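Local structure of spike protein P1 (2VVD) at residues Phe39-Pro44 against His125-Val130; Ala79-Glu84 against Leu92-Ser97. The protein binds the host receptor as the spike at the fivefold vertices of bacteriophage PM2, this chain being its C-terminal receptor-binding domain. All coordinates share one frame; numbering follows the deposited sequence.

Contact 1 of 2, residues Phe39-Pro44 against His125-Val130; sequences FDIDVP and HRVFPV
Asp40 and Arg126 meet as a side-on, two-point salt bridge: NE of Arg126 donates to OD1 of Asp40 at 2.8 Å, and NH2 of Arg126 to OD2 of Asp40 at 3.0 Å. Each oxygen uses its syn lone pair, both bonds are nearly straight, and the carboxylate and guanidinium planes lie 10° apart, so the pairing fixes the rotation of both groups. A bend at chi3 (-69°) turns the otherwise extended arginine chain back onto the aspartate. On the other face of the sheet, Val127 lies under the Phe39 ring, its CB 3.8 Å from the ring centroid in a CH-pi contact displaced toward the rim, while CG1 of Val127 reaches CE2 of Phe39 at 3.6 Å. The ring is brought over the valine by chi1 of 70°, which sets CG between the backbone N and carbonyl carbon. CG2 of Ile41 continues this apolar row, 4.0 Å from CG2 of Val127. Between these two faces the backbones run antiparallel, Phe39 with Val127 and Ile41 with His125 being hydrogen-bonded pairs and Asp40 with Arg126 the non-hydrogen-bonded pair between them. Strand 39-43 is thereby added as an outermost strand, within this chain, to a four-stranded sheet of the receptor-binding domain, and Phe39 reaches from it to Val157 of the second four-stranded sheet. Farther out, NH1 of Arg126 forms a salt bridge with Glu32 of helix 28-33, and the guanidinium has a cation-pi contact with Phe38. The His125 ring is held at both nitrogens, NE2 by the carbonyl of Ser121 and ND1 by that of Thr83.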
ATOM      1  N   PHE A  39       0.367   6.121  -7.259  1.00 19.74           N
ATOM      2  CA  PHE A  39      -0.700   6.846  -7.915  1.00 19.84           C
ATOM      3  C   PHE A  39      -0.794   8.224  -7.286  1.00 19.86           C
ATOM      4  O   PHE A  39      -0.385   8.408  -6.141  1.00 19.89           O
ATOM      5  CB  PHE A  39      -2.020   6.081  -7.820  1.00 19.75           C
ATOM      6  CG  PHE A  39      -2.600   6.030  -6.442  1.00 19.52           C
ATOM      7  CD1 PHE A  39      -3.491   7.010  -6.018  1.00 19.40           C
ATOM      8  CD2 PHE A  39      -2.279   4.991  -5.576  1.00 19.41           C
ATOM      9  CE1 PHE A  39      -4.043   6.965  -4.743  1.00 19.89           C
ATOM     10  CE2 PHE A  39      -2.832   4.934  -4.298  1.00 19.93           C
ATOM     11  CZ  PHE A  39      -3.710   5.927  -3.879  1.00 19.74           C
ATOM     12  N   ASP A  40      -1.305   9.185  -8.047  1.00 20.13           N
ATOM     13  CA  ASP A  40      -1.503  10.555  -7.553  1.00 20.53           C
ATOM     14  C   ASP A  40      -2.965  10.803  -7.198  1.00 20.60           C
ATOM     15  O   ASP A  40      -3.873  10.313  -7.873  1.00 20.61           O
ATOM     16  CB  ASP A  40      -1.050  11.582  -8.603  1.00 20.54           C
ATOM     17  CG  ASP A  40       0.455  11.572  -8.824  1.00 21.07           C
ATOM     18  OD1 ASP A  40       1.185  11.095  -7.931  1.00 21.29           O
ATOM     19  OD2 ASP A  40       0.906  12.032  -9.894  1.00 21.26           O
ATOM     20  N   ILE A  41      -3.180  11.554  -6.125  1.00 20.97           N
ATOM     21  CA  ILE A  41      -4.510  12.025  -5.756  1.00 21.18           C
ATOM     22  C   ILE A  41      -4.501  13.555  -5.684  1.00 21.50           C
ATOM     23  O   ILE A  41      -3.699  14.163  -4.954  1.00 21.62           O
ATOM     24  CB  ILE A  41      -4.998  11.405  -4.425  1.00 21.37           C
ATOM     25  CG1 ILE A  41      -6.390  11.942  -4.054  1.00 21.80           C
ATOM     26  CG2 ILE A  41      -3.999  11.644  -3.303  1.00 21.45           C
ATOM     27  CD1 ILE A  41      -7.080  11.152  -2.958  1.00 21.29           C
ATOM     28  N   ASP A  42      -5.382  14.163  -6.471  1.00 21.54           N
ATOM     29  CA  ASP A  42      -5.552  15.603  -6.491  1.00 21.55           C
ATOM     30  C   ASP A  42      -6.621  15.977  -5.474  1.00 21.72           C
ATOM     31  O   ASP A  42      -7.815  15.788  -5.712  1.00 21.63           O
ATOM     32  CB  ASP A  42      -5.967  16.061  -7.885  1.00 21.49           C
ATOM     33  CG  ASP A  42      -5.897  17.560  -8.051  1.00 21.93           C
ATOM     34  OD1 ASP A  42      -5.728  18.274  -7.040  1.00 23.85           O
ATOM     35  OD2 ASP A  42      -6.004  18.030  -9.204  1.00 22.06           O
ATOM     36  N   VAL A  43      -6.186  16.493  -4.330  1.00 21.78           N
ATOM     37  CA  VAL A  43      -7.105  16.835  -3.253  1.00 22.01           C
ATOM     38  C   VAL A  43      -7.738  18.174  -3.586  1.00 22.17           C
ATOM     39  O   VAL A  43      -7.022  19.164  -3.727  1.00 22.41           O
ATOM     40  CB  VAL A  43      -6.382  16.920  -1.882  1.00 22.00           C
ATOM     41  CG1 VAL A  43      -7.317  17.474  -0.815  1.00 21.57           C
ATOM     42  CG2 VAL A  43      -5.843  15.550  -1.483  1.00 21.12           C
ATOM     43  N   PRO A  44      -9.078  18.210  -3.724  1.00 22.51           N
ATOM     44  CA  PRO A  44      -9.750  19.454  -4.092  1.00 22.72           C
ATOM     45  C   PRO A  44      -9.798  20.438  -2.923  1.00 22.97           C
ATOM     46  O   PRO A  44      -9.725  20.013  -1.767  1.00 22.76           O
ATOM     47  CB  PRO A  44     -11.159  18.988  -4.449  1.00 22.62           C
ATOM     48  CG  PRO A  44     -11.373  17.800  -3.581  1.00 22.41           C
ATOM     49  CD  PRO A  44     -10.044  17.110  -3.534  1.00 22.66           C
ATOM     50  N   HIS A 125      -0.897  14.926  -4.385  1.00 21.12           N
ATOM     51  CA  HIS A 125      -0.009  14.178  -3.499  1.00 20.59           C
ATOM     52  C   HIS A 125       0.261  12.831  -4.132  1.00 20.33           C
ATOM     53  O   HIS A 125      -0.636  12.243  -4.730  1.00 20.68           O
ATOM     54  CB  HIS A 125      -0.659  13.998  -2.135  1.00 20.43           C
ATOM     55  CG  HIS A 125      -0.918  15.287  -1.425  1.00 20.12           C
ATOM     56  ND1 HIS A 125       0.000  15.866  -0.576  1.00 19.46           N
ATOM     57  CD2 HIS A 125      -1.984  16.119  -1.453  1.00 19.56           C
ATOM     58  CE1 HIS A 125      -0.496  16.994  -0.104  1.00 19.66           C
ATOM     59  NE2 HIS A 125      -1.700  17.170  -0.618  1.00 19.05           N
ATOM     60  N   ARG A 126       1.494  12.351  -4.017  1.00 20.36           N
ATOM     61  CA  ARG A 126       1.862  11.048  -4.562  1.00 20.31           C
ATOM     62  C   ARG A 126       1.808   9.984  -3.475  1.00 20.16           C
ATOM     63  O   ARG A 126       2.306  10.199  -2.377  1.00 20.05           O
ATOM     64  CB  ARG A 126       3.256  11.095  -5.171  1.00 20.35           C
ATOM     65  CG  ARG A 126       3.645   9.818  -5.902  1.00 19.88           C
ATOM     66  CD  ARG A 126       4.623  10.099  -7.026  1.00 19.91           C
ATOM     67  NE  ARG A 126       3.989  10.841  -8.117  1.00 20.12           N
ATOM     68  CZ  ARG A 126       4.609  11.230  -9.227  1.00 19.38           C
ATOM     69  NH1 ARG A 126       5.894  10.977  -9.412  1.00 19.18           N
ATOM     70  NH2 ARG A 126       3.932  11.891 -10.157  1.00 19.85           N
ATOM     71  N   VAL A 127       1.206   8.841  -3.802  1.00 20.05           N
ATOM     72  CA  VAL A 127       0.948   7.770  -2.844  1.00 19.73           C
ATOM     73  C   VAL A 127       1.686   6.503  -3.272  1.00 19.41           C
ATOM     74  O   VAL A 127       1.494   6.026  -4.388  1.00 19.51           O
ATOM     75  CB  VAL A 127      -0.570   7.453  -2.759  1.00 19.96           C
ATOM     76  CG1 VAL A 127      -0.848   6.391  -1.685  1.00 19.89           C
ATOM     77  CG2 VAL A 127      -1.383   8.729  -2.484  1.00 19.74           C
ATOM     78  N   PHE A 128       2.525   5.968  -2.386  1.00 18.93           N
ATOM     79  CA  PHE A 128       3.236   4.714  -2.633  1.00 18.62           C
ATOM     80  C   PHE A 128       2.649   3.586  -1.792  1.00 18.41           C
ATOM     81  O   PHE A 128       2.821   3.578  -0.570  1.00 18.38           O
ATOM     82  CB  PHE A 128       4.725   4.860  -2.318  1.00 18.53           C
ATOM     83  CG  PHE A 128       5.434   5.841  -3.205  1.00 18.65           C
ATOM     84  CD1 PHE A 128       5.925   5.447  -4.444  1.00 18.08           C
ATOM     85  CD2 PHE A 128       5.604   7.163  -2.804  1.00 17.98           C
ATOM     86  CE1 PHE A 128       6.575   6.353  -5.263  1.00 18.37           C
ATOM     87  CE2 PHE A 128       6.251   8.068  -3.616  1.00 18.03           C
ATOM     88  CZ  PHE A 128       6.737   7.668  -4.850  1.00 18.20           C
ATOM     89  N   PRO A 129       1.932   2.641  -2.434  1.00 18.21           N
ATOM     90  CA  PRO A 129       1.541   1.424  -1.743  1.00 18.28           C
ATOM     91  C   PRO A 129       2.746   0.516  -1.554  1.00 18.08           C
ATOM     92  O   PRO A 129       3.375   0.132  -2.535  1.00 18.57           O
ATOM     93  CB  PRO A 129       0.515   0.777  -2.695  1.00 18.41           C
ATOM     94  CG  PRO A 129       0.227   1.780  -3.740  1.00 18.10           C
ATOM     95  CD  PRO A 129       1.418   2.666  -3.813  1.00 18.31           C
ATOM     96  N   VAL A 130       3.072   0.187  -0.309  1.00 17.76           N
ATOM     97  CA  VAL A 130       4.256  -0.618  -0.021  1.00 17.75           C
ATOM     98  C   VAL A 130       4.003  -1.648   1.068  1.00 17.79           C
ATOM     99  O   VAL A 130       2.995  -1.593   1.765  1.00 17.90           O
ATOM    100  CB  VAL A 130       5.454   0.268   0.412  1.00 17.87           C
ATOM    101  CG1 VAL A 130       5.843   1.233  -0.712  1.00 17.49           C
ATOM    102  CG2 VAL A 130       5.142   1.020   1.716  1.00 16.87           C
TER

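Contact 2 of 2, residues Ala79-Glu84 against Leu92-Ser97; sequences AFYITE and LIKYTS
Tyr81 lies alongside Lys94, both side chains pointing the same way, with the lysine CG at the edge of the ring, 3.7 Å from CE1 of Tyr81. The lysine chain is extended throughout, with CG opposite the backbone N (chi1 -179°), which carries its NZ out to the level of the phenol. There one water joins the two ends, donating to OH of Tyr81 at 2.7 Å and accepting from NZ of Lys94 at 2.6 Å; the same hydroxyl is also hydrogen-bonded to the carbonyl of Ala23. Leu92 completes this face, dividing its methyls between CB of Tyr81 and CG2 of Thr83, the latter 3.6 Å from CD2 of Leu92. On the opposite face Ile82 meets Tyr95 at about a right angle, its CD1 3.6 Å from CE2 of Tyr95, while the carbonyl oxygen of Phe80 lies in the plane of the tyrosine ring, at its edge. The ring of Phe80, on the same face as Ile82 and Tyr95, extends to Leu54, Ala56, Leu114 and Val116 of the facing sheet. Two hydrogen-bonded pairs, Phe80 with Tyr95 and Ile82 with Ile93, fix the register. The shortest of their bonds, from Ile93 N to Ile82 O at 2.7 Å, has its donor tilted 31° from the carbonyl plane. Strands 78-83 and 92-95 form an antiparallel beta hairpin, one face of which is turned toward the other sheet in a beta sandwich, consistent with the jelly-roll family assignment of the spike protein.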
ATOM      1  N   ALA A  79       1.420  -0.392   3.932  1.00 20.66           N
ATOM      2  CA  ALA A  79       1.206   1.023   4.186  1.00 20.60           C
ATOM      3  C   ALA A  79       1.026   1.812   2.896  1.00 20.67           C
ATOM      4  O   ALA A  79       1.373   1.350   1.805  1.00 20.63           O
ATOM      5  CB  ALA A  79       2.374   1.602   5.003  1.00 20.17           C
ATOM      6  N   PHE A  80       0.446   2.996   3.044  1.00 20.86           N
ATOM      7  CA  PHE A  80       0.578   4.060   2.064  1.00 20.99           C
ATOM      8  C   PHE A  80       1.687   4.989   2.567  1.00 21.16           C
ATOM      9  O   PHE A  80       1.705   5.351   3.751  1.00 21.23           O
ATOM     10  CB  PHE A  80      -0.720   4.862   1.938  1.00 20.86           C
ATOM     11  CG  PHE A  80      -1.887   4.081   1.382  1.00 20.93           C
ATOM     12  CD1 PHE A  80      -1.800   3.457   0.145  1.00 20.88           C
ATOM     13  CD2 PHE A  80      -3.087   4.006   2.085  1.00 20.83           C
ATOM     14  CE1 PHE A  80      -2.879   2.754  -0.378  1.00 20.50           C
ATOM     15  CE2 PHE A  80      -4.170   3.306   1.569  1.00 20.96           C
ATOM     16  CZ  PHE A  80      -4.066   2.683   0.329  1.00 20.81           C
ATOM     17  N   TYR A  81       2.628   5.339   1.688  1.00 21.11           N
ATOM     18  CA  TYR A  81       3.549   6.448   1.943  1.00 21.04           C
ATOM     19  C   TYR A  81       3.099   7.553   1.011  1.00 21.04           C
ATOM     20  O   TYR A  81       3.059   7.353  -0.203  1.00 20.97           O
ATOM     21  CB  TYR A  81       5.014   6.103   1.640  1.00 21.09           C
ATOM     22  CG  TYR A  81       5.690   5.070   2.535  1.00 21.02           C
ATOM     23  CD1 TYR A  81       5.150   4.682   3.759  1.00 21.31           C
ATOM     24  CD2 TYR A  81       6.906   4.510   2.155  1.00 20.49           C
ATOM     25  CE1 TYR A  81       5.798   3.735   4.568  1.00 21.48           C
ATOM     26  CE2 TYR A  81       7.554   3.575   2.949  1.00 21.14           C
ATOM     27  CZ  TYR A  81       7.000   3.191   4.155  1.00 21.54           C
ATOM     28  OH  TYR A  81       7.650   2.254   4.938  1.00 21.09           O
ATOM     29  N   ILE A  82       2.759   8.708   1.577  1.00 20.64           N
ATOM     30  CA  ILE A  82       2.154   9.791   0.816  1.00 20.53           C
ATOM     31  C   ILE A  82       2.949  11.071   1.036  1.00 20.46           C
ATOM     32  O   ILE A  82       3.270  11.417   2.171  1.00 20.26           O
ATOM     33  CB  ILE A  82       0.684  10.037   1.236  1.00 20.42           C
ATOM     34  CG1 ILE A  82      -0.101   8.719   1.234  1.00 20.59           C
ATOM     35  CG2 ILE A  82       0.045  11.088   0.332  1.00 19.98           C
ATOM     36  CD1 ILE A  82      -1.579   8.870   1.539  1.00 20.64           C
ATOM     37  N   THR A  83       3.260  11.766  -0.055  1.00 20.59           N
ATOM     38  CA  THR A  83       3.996  13.020   0.020  1.00 20.54           C
ATOM     39  C   THR A  83       3.174  14.030   0.811  1.00 20.86           C
ATOM     40  O   THR A  83       1.983  14.220   0.542  1.00 20.72           O
ATOM     41  CB  THR A  83       4.325  13.583  -1.380  1.00 20.52           C
ATOM     42  OG1 THR A  83       3.116  13.821  -2.116  1.00 20.21           O
ATOM     43  CG2 THR A  83       5.208  12.612  -2.164  1.00 20.14           C
ATOM     44  N   GLU A  84       3.798  14.636   1.817  1.00 21.29           N
ATOM     45  CA  GLU A  84       3.156  15.692   2.597  1.00 21.88           C
ATOM     46  C   GLU A  84       2.915  16.927   1.725  1.00 21.74           C
ATOM     47  O   GLU A  84       1.887  17.588   1.850  1.00 21.83           O
ATOM     48  CB  GLU A  84       4.019  16.068   3.799  1.00 21.96           C
ATOM     49  CG  GLU A  84       3.332  17.037   4.749  1.00 23.08           C
ATOM     50  CD  GLU A  84       4.141  17.331   5.988  1.00 23.00           C
ATOM     51  OE1 GLU A  84       5.286  16.851   6.100  1.00 24.21           O
ATOM     52  OE2 GLU A  84       3.623  18.062   6.853  1.00 26.65           O
ATOM     53  N   LEU A  92       7.688  11.838   2.985  1.00 21.12           N
ATOM     54  CA  LEU A  92       6.528  10.955   2.910  1.00 21.04           C
ATOM     55  C   LEU A  92       5.949  10.700   4.299  1.00 20.96           C
ATOM     56  O   LEU A  92       6.690  10.569   5.278  1.00 20.72           O
ATOM     57  CB  LEU A  92       6.921   9.615   2.292  1.00 20.94           C
ATOM     58  CG  LEU A  92       7.556   9.625   0.905  1.00 21.10           C
ATOM     59  CD1 LEU A  92       8.212   8.270   0.622  1.00 20.25           C
ATOM     60  CD2 LEU A  92       6.515   9.975  -0.165  1.00 20.84           C
ATOM     61  N   ILE A  93       4.625  10.606   4.371  1.00 20.97           N
ATOM     62  CA  ILE A  93       3.941  10.257   5.613  1.00 21.24           C
ATOM     63  C   ILE A  93       3.462   8.804   5.532  1.00 20.98           C
ATOM     64  O   ILE A  93       2.949   8.366   4.505  1.00 20.72           O
ATOM     65  CB  ILE A  93       2.746  11.206   5.891  1.00 21.30           C
ATOM     66  CG1 ILE A  93       3.232  12.661   5.969  1.00 21.79           C
ATOM     67  CG2 ILE A  93       2.037  10.821   7.182  1.00 20.93           C
ATOM     68  CD1 ILE A  93       2.111  13.675   6.143  1.00 21.80           C
ATOM     69  N   LYS A  94       3.621   8.077   6.634  1.00 21.03           N
ATOM     70  CA  LYS A  94       3.274   6.665   6.701  1.00 21.34           C
ATOM     71  C   LYS A  94       1.852   6.471   7.223  1.00 21.10           C
ATOM     72  O   LYS A  94       1.462   7.099   8.207  1.00 21.15           O
ATOM     73  CB  LYS A  94       4.272   5.959   7.609  1.00 21.30           C
ATOM     74  CG  LYS A  94       4.079   4.466   7.770  1.00 22.07           C
ATOM     75  CD  LYS A  94       5.196   3.918   8.660  1.00 22.22           C
ATOM     76  CE  LYS A  94       5.255   2.403   8.626  1.00 23.44           C
ATOM     77  NZ  LYS A  94       6.397   1.899   9.447  1.00 23.67           N
ATOM     78  N   TYR A  95       1.088   5.605   6.551  1.00 20.97           N
ATOM     79  CA  TYR A  95      -0.251   5.212   6.993  1.00 20.77           C
ATOM     80  C   TYR A  95      -0.392   3.687   7.032  1.00 20.60           C
ATOM     81  O   TYR A  95      -0.219   3.028   6.012  1.00 20.68           O
ATOM     82  CB  TYR A  95      -1.306   5.799   6.063  1.00 21.02           C
ATOM     83  CG  TYR A  95      -1.217   7.301   5.920  1.00 21.48           C
ATOM     84  CD1 TYR A  95      -2.022   8.147   6.674  1.00 21.52           C
ATOM     85  CD2 TYR A  95      -0.309   7.878   5.036  1.00 21.85           C
ATOM     86  CE1 TYR A  95      -1.929   9.527   6.537  1.00 21.91           C
ATOM     87  CE2 TYR A  95      -0.211   9.246   4.894  1.00 21.39           C
ATOM     88  CZ  TYR A  95      -1.017  10.066   5.641  1.00 21.84           C
ATOM     89  OH  TYR A  95      -0.902  11.426   5.476  1.00 21.96           O
ATOM     90  N   THR A  96      -0.697   3.140   8.209  1.00 20.36           N
ATOM     91  CA  THR A  96      -0.963   1.707   8.390  1.00 20.21           C
ATOM     92  C   THR A  96      -2.249   1.529   9.195  1.00 20.33           C
ATOM     93  O   THR A  96      -2.718   2.478   9.830  1.00 20.25           O
ATOM     94  CB  THR A  96       0.196   0.981   9.125  1.00 20.30           C
ATOM     95  OG1 THR A  96       0.305   1.462  10.469  1.00 19.86           O
ATOM     96  CG2 THR A  96       1.531   1.188   8.405  1.00 19.53           C
ATOM     97  N   SER A  97      -2.811   0.316   9.165  1.00 20.25           N
ATOM     98  CA  SER A  97      -4.044  -0.001   9.905  1.00 20.23           C
ATOM     99  C   SER A  97      -4.130  -1.427  10.480  1.00 20.20           C
ATOM    100  O   SER A  97      -4.807  -1.641  11.490  1.00 20.59           O
ATOM    101  CB  SER A  97      -5.268   0.253   9.026  1.00 20.21           C
ATOM    102  OG  SER A  97      -5.400  -0.742   8.023  1.00 20.49           O
TER
HETATM  103  O   HOH W   1       8.207   2.020   7.558  1.00 24.69           O

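Contacts 1 and 2 are the two outer pairings of one four-stranded antiparallel sheet, ordered 39-43, 123-131, 78-83, 92-95, and their centres lie about 10 Å apart. Strands 123-131 and 78-83 are neighbours at its middle, so each contact adds one outermost strand to that pair. Along the chain the hairpin of contact 2 falls wholly between Pro44 and His125; the closest ends are 81 residues apart in contact 1 and 8 in contact 2. The contacts touch directly: Phe128 N lies 2.6 Å from Tyr81 O, a probable hydrogen bond, and Val127 CG1 packs 3.6 Å from Phe80 CD1. Sequence-distant strands and a local hairpin are thus built into one sheet of the receptor-binding domain, joined through the central strand pair.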